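Local coordinates for protein N-acetylglucosamine-6-phosphate deacetylase (Mycobacterium smegmatis, PDB 6FV4) that probably removes the acetyl group from N-acetylglucosamine-6-phosphate, as a metal-dependent hydrolase of the NagA family in carbohydrate metabolism, at residues A283-T288 / G307-A312; S101-A106 / L358-A363. The protein carries 1 engineered substitution. All coordinates share one frame; numbering follows the deposited sequence.

Contact 1 of 2, residues A283-T288 / G307-A312; sequences AAMAAT and GVARVA. Engineered in segment 283-288: Ala283 (natural residue Asp).
The methyl of Ala309 is the whole of one side of this contact, meeting Ala287 CB at 3.8 Å and, at 3.9 Å, the sulfur SD of Met285. Only 71 Å² is buried between 283-288 and 307-312, so this is a small apolar touch with no polar bond between the segments. The Ala287 contact is the firmer evidence, because Met285 was modelled in two conformers. In the one described, CG sits between backbone N and carbonyl carbon (chi1 53°) and bends at chi2 and chi3 fold the chain into a hook. That brings SD round to Ala287 N, which makes a weak bond to it (3.2 Å, 154° at the hydrogen).

The second shell is the type I beta turn, 285-288, that carries Ala287. Met285 O accepts twice, from Thr288 N at 2.9 Å and from Thr288 OG1 at 2.7 Å. The hydroxyl lies 16° from the carbonyl plane. Thr321 and Ile302 also pack on Ala309, while Val304 packs on Ala287.

Upstream, Ala283 is an engineered replacement for the natural aspartate, seen to bind zinc in another structure of this protein and predicted to be the proton donor/acceptor; alanine has no carboxylate for either role. The contact joins the loop after strand 278-281 to an outer strand of the three-stranded antiparallel sheet 293-311 of an amidohydrolase fold, with the Met285 side chain about 8 Å from the bound zinc ion.

Contact 2 of 2, residues S101-A106 / L358-A363; sequences STTLVA and LGLPAA
Neither ring nor amide takes part where Thr103 and Val105 meet Leu358 and Leu360: branched aliphatic groups do all the touching, and 147 Å² is buried. Val105 and Leu358 reach toward each other tip to tip, with CG2 of Val105 3.6 Å from CD2 of Leu358. The other valine methyl, CG1, is 4.1 Å from that same CD2, so the leucine tip rests against both branches. Because CG1 stands anti to the backbone N (chi1 176°), CG2 lies beside that N and can also meet Leu360 CD1, at 4.1 Å. The Leu360 and Thr103 side chains slide past each other in opposite directions, CD1 of Leu360 3.9 Å from CG2 of Thr103.

Gly359, with positive phi, ends helix 339-357 in a Schellman motif; the chain bends there, and the leucines before and after it both point toward 101-106. Arg175 bonds to Leu358 O. Thr103, where the chain turns a corner, and Val105 point toward the leucines, while Leu104 between them points away and packs on helix 86-98. Leu358 also touches Thr71 and Met176, on two further strands. These contacts are consistent with apolar packing at the N-terminal end of the parallel strands of an amidohydrolase (beta/alpha)-barrel.

In the fold
Along the chain the order is 101-106, 283-288, 307-312, 358-363, so both halves of contact 1 fall between those of contact 2. Their centres are 23 Å apart and their nearest atoms about 8 Å, without touching. Strand 63-76 connects them: Asp70 makes backbone bonds to Thr103 and Val105, while His72 and His74, both zinc ligands, bond through their backbones to Ala283 and Ala284. His96 of helix 86-98 is touched by residues of both contacts, Ser101 and Leu104 of contact 2 and Ala284 and Thr288 of contact 1. The zinc ion lies about 8 Å from the Met285 side chain and about 10 Å from that of Val105, placing both contacts in the metal site's surroundings.

Contact 1 of 2, residues A283-T288 / G307-A312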
# COMPACT_ATOMS: atom_id res chain seq x y z
N ALA B 283 11.65 -2.45 18.69
CA ALA B 283 10.81 -2.45 19.88
C ALA B 283 11.30 -3.49 20.88
O ALA B 283 10.52 -4.10 21.60
CB ALA B 283 9.33 -2.66 19.53
N ALA B 284 12.62 -3.70 20.93
CA ALA B 284 13.19 -4.80 21.71
C ALA B 284 12.88 -4.66 23.19
O ALA B 284 13.00 -3.58 23.77
CB ALA B 284 14.70 -4.85 21.51
N MET B 285 12.49 -5.77 23.82
CA MET B 285 12.28 -5.74 25.26
C MET B 285 13.48 -6.35 25.97
O MET B 285 14.44 -6.82 25.35
CB MET B 285 10.97 -6.44 25.66
CG MET B 285 10.77 -7.85 25.16
SD MET B 285 11.46 -9.14 26.20
CE MET B 285 10.78 -8.74 27.81
N ALA B 286 13.46 -6.26 27.31
CA ALA B 286 14.65 -6.52 28.10
C ALA B 286 15.21 -7.93 27.94
O ALA B 286 16.40 -8.13 28.20
CB ALA B 286 14.38 -6.24 29.59
N ALA B 287 14.42 -8.90 27.49
CA ALA B 287 14.95 -10.25 27.32
C ALA B 287 15.72 -10.44 26.02
O ALA B 287 16.32 -11.50 25.83
CB ALA B 287 13.83 -11.29 27.39
N THR B 288 15.73 -9.44 25.14
CA THR B 288 16.46 -9.54 23.89
C THR B 288 17.92 -9.91 24.12
O THR B 288 18.61 -9.29 24.93
CB THR B 288 16.37 -8.21 23.14
OG1 THR B 288 14.98 -7.87 22.97
CG2 THR B 288 17.05 -8.31 21.77
N GLY B 307 14.84 -18.38 22.19
CA GLY B 307 14.94 -16.95 21.95
C GLY B 307 13.64 -16.18 21.96
O GLY B 307 13.66 -14.96 21.74
N VAL B 308 12.50 -16.84 22.20
CA VAL B 308 11.21 -16.17 22.30
C VAL B 308 10.88 -15.97 23.77
O VAL B 308 10.90 -16.93 24.55
CB VAL B 308 10.10 -16.99 21.61
CG1 VAL B 308 8.75 -16.30 21.77
CG2 VAL B 308 10.44 -17.21 20.13
N ALA B 309 10.57 -14.74 24.15
CA ALA B 309 10.30 -14.41 25.55
C ALA B 309 8.81 -14.53 25.85
O ALA B 309 7.97 -14.02 25.10
CB ALA B 309 10.79 -12.99 25.86
N ARG B 310 8.48 -15.22 26.95
CA ARG B 310 7.10 -15.33 27.42
C ARG B 310 7.07 -15.09 28.93
O ARG B 310 8.05 -15.37 29.64
CB ARG B 310 6.49 -16.70 27.12
CG ARG B 310 6.19 -16.95 25.65
CD ARG B 310 5.82 -18.40 25.42
NE ARG B 310 5.45 -18.66 24.03
CZ ARG B 310 6.29 -19.05 23.08
NH1 ARG B 310 7.58 -19.24 23.37
NH2 ARG B 310 5.86 -19.26 21.85
N VAL B 311 5.96 -14.56 29.42
CA VAL B 311 5.83 -14.43 30.86
C VAL B 311 5.70 -15.83 31.45
O VAL B 311 4.97 -16.68 30.92
CB VAL B 311 4.66 -13.51 31.24
CG1 VAL B 311 4.84 -12.14 30.60
CG2 VAL B 311 3.33 -14.10 30.83
N ALA B 312 6.47 -16.11 32.50
CA ALA B 312 6.57 -17.47 33.01
C ALA B 312 5.21 -17.97 33.47
O ALA B 312 4.42 -17.23 34.06
CB ALA B 312 7.59 -17.54 34.15

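Contact 2 of 2, residues S101-A106 / L358-A363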
# COMPACT_ATOMS: atom_id res chain seq x y z
N SER B 101 23.75 -1.57 16.64
CA SER B 101 22.98 -0.35 16.88
C SER B 101 23.90 0.65 17.54
O SER B 101 24.12 0.59 18.75
CB SER B 101 21.76 -0.63 17.75
OG SER B 101 20.85 -1.50 17.11
N THR B 102 24.45 1.57 16.75
CA THR B 102 25.35 2.59 17.28
C THR B 102 24.63 3.85 17.74
O THR B 102 25.27 4.72 18.35
CB THR B 102 26.40 2.96 16.23
OG1 THR B 102 25.75 3.24 14.98
CG2 THR B 102 27.38 1.80 16.03
N THR B 103 23.34 3.97 17.46
CA THR B 103 22.49 5.04 17.96
C THR B 103 21.20 4.42 18.46
O THR B 103 20.61 3.58 17.78
CB THR B 103 22.19 6.06 16.86
OG1 THR B 103 23.40 6.72 16.47
CG2 THR B 103 21.18 7.10 17.36
N LEU B 104 20.75 4.85 19.64
CA LEU B 104 19.58 4.26 20.29
C LEU B 104 18.67 5.34 20.83
O LEU B 104 19.14 6.28 21.50
CB LEU B 104 19.98 3.36 21.46
CG LEU B 104 21.02 2.29 21.17
CD1 LEU B 104 21.78 1.91 22.43
CD2 LEU B 104 20.35 1.09 20.58
N VAL B 105 17.37 5.19 20.62
CA VAL B 105 16.40 6.04 21.31
C VAL B 105 15.62 5.16 22.29
O VAL B 105 14.93 4.22 21.89
CB VAL B 105 15.50 6.79 20.33
CG1 VAL B 105 14.43 7.58 21.10
CG2 VAL B 105 16.34 7.73 19.51
N ALA B 106 15.79 5.44 23.58
CA ALA B 106 15.24 4.58 24.61
C ALA B 106 13.78 4.96 24.85
O ALA B 106 13.46 6.13 25.04
CB ALA B 106 16.05 4.70 25.90
N LEU B 358 14.04 11.44 13.31
CA LEU B 358 14.19 11.88 14.69
C LEU B 358 15.10 13.09 14.84
O LEU B 358 15.33 13.54 15.96
CB LEU B 358 14.71 10.74 15.56
CG LEU B 358 13.49 10.06 16.19
CD1 LEU B 358 12.79 9.16 15.17
CD2 LEU B 358 13.85 9.29 17.43
N GLY B 359 15.60 13.65 13.74
CA GLY B 359 16.50 14.79 13.85
C GLY B 359 17.83 14.44 14.46
O GLY B 359 18.48 15.30 15.08
N LEU B 360 18.26 13.19 14.31
CA LEU B 360 19.53 12.76 14.85
C LEU B 360 20.63 13.03 13.83
O LEU B 360 20.34 13.29 12.66
CB LEU B 360 19.48 11.27 15.20
CG LEU B 360 18.56 10.88 16.36
CD1 LEU B 360 18.24 9.37 16.33
CD2 LEU B 360 19.24 11.27 17.66
N PRO B 361 21.91 13.02 14.25
CA PRO B 361 23.01 13.17 13.28
C PRO B 361 22.82 12.28 12.07
O PRO B 361 22.73 11.05 12.18
CB PRO B 361 24.26 12.77 14.08
CG PRO B 361 23.80 12.59 15.52
CD PRO B 361 22.41 13.12 15.64
N ALA B 362 22.73 12.92 10.90
CA ALA B 362 22.42 12.22 9.66
C ALA B 362 23.35 11.04 9.48
O ALA B 362 24.57 11.20 9.38
CB ALA B 362 22.53 13.17 8.47
N ALA B 363 22.79 9.84 9.48
CA ALA B 363 23.60 8.65 9.31
C ALA B 363 24.31 8.70 7.96
O ALA B 363 24.04 9.54 7.09
CB ALA B 363 22.75 7.39 9.44